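Long-range contact in prophage lambdalm01, antigen B (Listeria monocytogenes, PDB 4ACV), which probably caps the finished tail tube of a phage, ending its growth, as a prophage-encoded member of the tail terminator family: residues 62-70 against 105-113. Sequence-based numbering, arbitrary orientation.
Sequences IHHYTNEQD and VKENTLIHA
Tyr-65 and His-112, a non-hydrogen-bonded pair of an antiparallel sheet, illustrate how neighbouring strands can lock through their side chains as well as their backbones. The rings form an offset stack, planes 16° apart, with His-112 CD2 over one face of the tyrosine, 3.5 Å from Tyr-65 CZ. His-63 ND1 meets His-112 NE2 at 2.8 Å in an almost straight hydrogen bond, with either histidine as possible donor, while His-112 ND1 donates to OE2 of the weakly ordered Glu-107 at 2.8 Å. This oxygen lies near the imidazole plane, whereas the N-H reaches it from above the carboxylate plane. With CG anti to the backbone N (chi1 176°), His-112 extends between these two partners, which would help hold the ring's rotation against the face of the tyrosine. Glu-41 of strand 37-48 takes His-63 NE2; if both carboxylates accept N-H groups, one imidazole would probably carry an extra proton.

Backbone bonds pair His-64 with Ala-113 and Thr-66 with Ile-111, the first drawn in to 2.7 Å between His-64 N and Ala-113 O. Ile-111 CG1 packs 3.6 Å from Glu-68 CA, and an apolar side chain of another chain also covers Ile-111. The loose side is the exposed Asn-67 and Glu-68 and the type II' turn from Glu-107 to Leu-110, poorly ordered at Glu-107 and Asn-108.

Strand 37-48 flanks the other edge of strand 55-66, and Leu-104 of strand 101-107 touches Ile-111 and Ala-113. On the face bearing His-64 lies helix 71-82, N-capped by Asp-70, which also accepts a hydrogen bond from His-64 NE2.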
loop_
_atom_site.group_PDB
_atom_site.type_symbol
_atom_site.label_atom_id
_atom_site.label_comp_id
_atom_site.label_asym_id
_atom_site.label_seq_id
_atom_site.Cartn_x
_atom_site.Cartn_y
_atom_site.Cartn_z
ATOM N N ILE B 62 -16.466 7.328 13.465
ATOM C CA ILE B 62 -17.386 8.419 13.732
ATOM C C ILE B 62 -16.770 9.728 13.272
ATOM O O ILE B 62 -15.674 10.081 13.705
ATOM C CB ILE B 62 -17.730 8.528 15.217
ATOM C CG1 ILE B 62 -18.348 7.221 15.707
ATOM C CG2 ILE B 62 -18.677 9.701 15.448
ATOM C CD1 ILE B 62 -19.647 6.867 15.006
ATOM N N HIS B 63 -17.477 10.426 12.382
ATOM C CA HIS B 63 -17.061 11.735 11.896
ATOM C C HIS B 63 -17.854 12.834 12.578
ATOM O O HIS B 63 -19.052 12.955 12.365
ATOM C CB HIS B 63 -17.249 11.836 10.385
ATOM C CG HIS B 63 -16.361 10.919 9.610
ATOM N ND1 HIS B 63 -15.097 11.280 9.199
ATOM C CD2 HIS B 63 -16.547 9.646 9.179
ATOM C CE1 HIS B 63 -14.549 10.277 8.539
ATOM N NE2 HIS B 63 -15.410 9.276 8.514
ATOM N N HIS B 64 -17.175 13.629 13.395
ATOM C CA HIS B 64 -17.805 14.715 14.145
ATOM C C HIS B 64 -17.301 16.078 13.649
ATOM O O HIS B 64 -16.182 16.487 13.968
ATOM C CB HIS B 64 -17.518 14.535 15.644
ATOM C CG HIS B 64 -18.353 15.396 16.541
ATOM N ND1 HIS B 64 -19.729 15.462 16.447
ATOM C CD2 HIS B 64 -18.011 16.201 17.577
ATOM C CE1 HIS B 64 -20.195 16.281 17.375
ATOM N NE2 HIS B 64 -19.173 16.740 18.076
ATOM N N TYR B 65 -18.125 16.764 12.854
ATOM C CA TYR B 65 -17.802 18.108 12.359
ATOM C C TYR B 65 -18.484 19.178 13.193
ATOM O O TYR B 65 -19.691 19.138 13.397
ATOM C CB TYR B 65 -18.259 18.293 10.914
ATOM C CG TYR B 65 -17.580 17.417 9.903
ATOM C CD1 TYR B 65 -18.001 16.109 9.700
ATOM C CD2 TYR B 65 -16.534 17.904 9.126
ATOM C CE1 TYR B 65 -17.386 15.299 8.752
ATOM C CE2 TYR B 65 -15.916 17.106 8.180
ATOM C CZ TYR B 65 -16.347 15.801 7.995
ATOM O OH TYR B 65 -15.743 14.994 7.053
ATOM N N THR B 66 -17.713 20.156 13.642
ATOM C CA THR B 66 -18.242 21.232 14.461
ATOM C C THR B 66 -17.601 22.545 14.045
ATOM O O THR B 66 -16.539 22.555 13.423
ATOM C CB THR B 66 -17.928 20.988 15.934
ATOM O OG1 THR B 66 -16.558 20.593 16.052
ATOM C CG2 THR B 66 -18.806 19.887 16.484
ATOM N N ASN B 67 -18.252 23.647 14.389
ATOM C CA ASN B 67 -17.717 24.979 14.116
ATOM C C ASN B 67 -16.371 25.245 14.792
ATOM O O ASN B 67 -15.600 26.104 14.357
ATOM C CB ASN B 67 -18.722 26.034 14.560
ATOM C CG ASN B 67 -19.906 26.116 13.644
ATOM O OD1 ASN B 67 -21.005 26.476 14.063
ATOM N ND2 ASN B 67 -19.693 25.774 12.378
ATOM N N GLU B 68 -16.108 24.517 15.872
ATOM C CA GLU B 68 -14.858 24.653 16.610
ATOM C C GLU B 68 -14.618 23.425 17.489
ATOM O O GLU B 68 -15.456 22.533 17.548
ATOM C CB GLU B 68 -14.887 25.916 17.460
ATOM C CG GLU B 68 -15.858 25.854 18.598
ATOM C CD GLU B 68 -15.990 27.189 19.286
ATOM O OE1 GLU B 68 -15.794 28.221 18.611
ATOM O OE2 GLU B 68 -16.285 27.208 20.499
ATOM N N GLN B 69 -13.472 23.377 18.162
ATOM C CA GLN B 69 -13.148 22.250 19.028
ATOM C C GLN B 69 -14.308 21.877 19.941
ATOM O O GLN B 69 -14.935 22.732 20.557
ATOM C CB GLN B 69 -11.890 22.523 19.850
ATOM C CG GLN B 69 -10.603 22.320 19.082
ATOM C CD GLN B 69 -9.373 22.741 19.859
ATOM O OE1 GLN B 69 -8.568 23.534 19.376
ATOM N NE2 GLN B 69 -9.219 22.214 21.066
ATOM N N ASP B 70 -14.586 20.583 20.012
ATOM C CA ASP B 70 -15.702 20.084 20.793
ATOM C C ASP B 70 -15.308 18.774 21.473
ATOM O O ASP B 70 -15.766 17.697 21.094
ATOM C CB ASP B 70 -16.928 19.899 19.891
ATOM C CG ASP B 70 -18.126 19.340 20.636
ATOM O OD1 ASP B 70 -18.121 19.393 21.883
ATOM O OD2 ASP B 70 -19.072 18.848 19.978
ATOM N N VAL B 105 -8.700 17.515 12.510
ATOM C CA VAL B 105 -8.163 18.347 11.446
ATOM C C VAL B 105 -9.122 19.475 11.047
ATOM O O VAL B 105 -10.338 19.324 11.111
ATOM C CB VAL B 105 -7.778 17.472 10.216
ATOM C CG1 VAL B 105 -9.000 16.768 9.666
ATOM C CG2 VAL B 105 -7.104 18.307 9.137
ATOM N N LYS B 106 -8.557 20.611 10.650
ATOM C CA LYS B 106 -9.340 21.726 10.134
ATOM C C LYS B 106 -9.692 21.518 8.659
ATOM O O LYS B 106 -8.821 21.209 7.841
ATOM C CB LYS B 106 -8.572 23.038 10.309
ATOM C CG LYS B 106 -9.134 24.224 9.511
ATOM C CD LYS B 106 -8.356 25.504 9.828
ATOM C CE LYS B 106 -8.915 26.721 9.095
ATOM N NZ LYS B 106 -8.940 26.477 7.632
ATOM N N GLU B 107 -10.969 21.687 8.329
ATOM C CA GLU B 107 -11.420 21.616 6.942
ATOM C C GLU B 107 -12.274 22.821 6.572
ATOM O O GLU B 107 -13.434 22.917 6.965
ATOM C CB GLU B 107 -12.180 20.320 6.683
ATOM C CG GLU B 107 -11.270 19.119 6.597
ATOM C CD GLU B 107 -12.029 17.835 6.392
ATOM O OE1 GLU B 107 -13.214 17.908 5.993
ATOM O OE2 GLU B 107 -11.439 16.755 6.631
ATOM N N ASN B 108 -11.690 23.735 5.805
ATOM C CA ASN B 108 -12.331 25.004 5.514
ATOM C C ASN B 108 -12.633 25.722 6.819
ATOM O O ASN B 108 -11.735 26.222 7.489
ATOM C CB ASN B 108 -13.616 24.789 4.711
ATOM N N THR B 109 -13.905 25.743 7.193
ATOM C CA THR B 109 -14.325 26.451 8.393
ATOM C C THR B 109 -14.824 25.495 9.482
ATOM O O THR B 109 -15.420 25.913 10.469
ATOM C CB THR B 109 -15.413 27.497 8.056
ATOM O OG1 THR B 109 -16.368 26.918 7.155
ATOM C CG2 THR B 109 -14.785 28.726 7.396
ATOM N N LEU B 110 -14.577 24.206 9.304
ATOM C CA LEU B 110 -15.023 23.223 10.291
ATOM C C LEU B 110 -13.849 22.523 10.952
ATOM O O LEU B 110 -12.775 22.384 10.364
ATOM C CB LEU B 110 -15.964 22.194 9.651
ATOM C CG LEU B 110 -17.280 22.754 9.093
ATOM C CD1 LEU B 110 -17.997 21.749 8.184
ATOM C CD2 LEU B 110 -18.198 23.234 10.222
ATOM N N ILE B 111 -14.056 22.116 12.194
ATOM C CA ILE B 111 -13.169 21.174 12.857
ATOM C C ILE B 111 -13.687 19.737 12.626
ATOM O O ILE B 111 -14.814 19.382 12.981
ATOM C CB ILE B 111 -13.046 21.489 14.361
ATOM C CG1 ILE B 111 -12.520 22.921 14.564
ATOM C CG2 ILE B 111 -12.161 20.465 15.059
ATOM C CD1 ILE B 111 -11.184 23.196 13.892
ATOM N N HIS B 112 -12.864 18.921 11.990
ATOM C CA HIS B 112 -13.272 17.576 11.653
ATOM C C HIS B 112 -12.604 16.584 12.594
ATOM O O HIS B 112 -11.384 16.439 12.588
ATOM C CB HIS B 112 -12.918 17.265 10.194
ATOM C CG HIS B 112 -13.226 15.854 9.788
ATOM N ND1 HIS B 112 -12.771 15.299 8.613
ATOM C CD2 HIS B 112 -13.942 14.885 10.412
ATOM C CE1 HIS B 112 -13.190 14.047 8.528
ATOM N NE2 HIS B 112 -13.901 13.774 9.606
ATOM N N ALA B 113 -13.411 15.919 13.414
ATOM C CA ALA B 113 -12.912 14.878 14.308
ATOM C C ALA B 113 -13.339 13.495 13.835
ATOM O O ALA B 113 -14.506 13.243 13.555
ATOM C CB ALA B 113 -13.368 15.116 15.732
#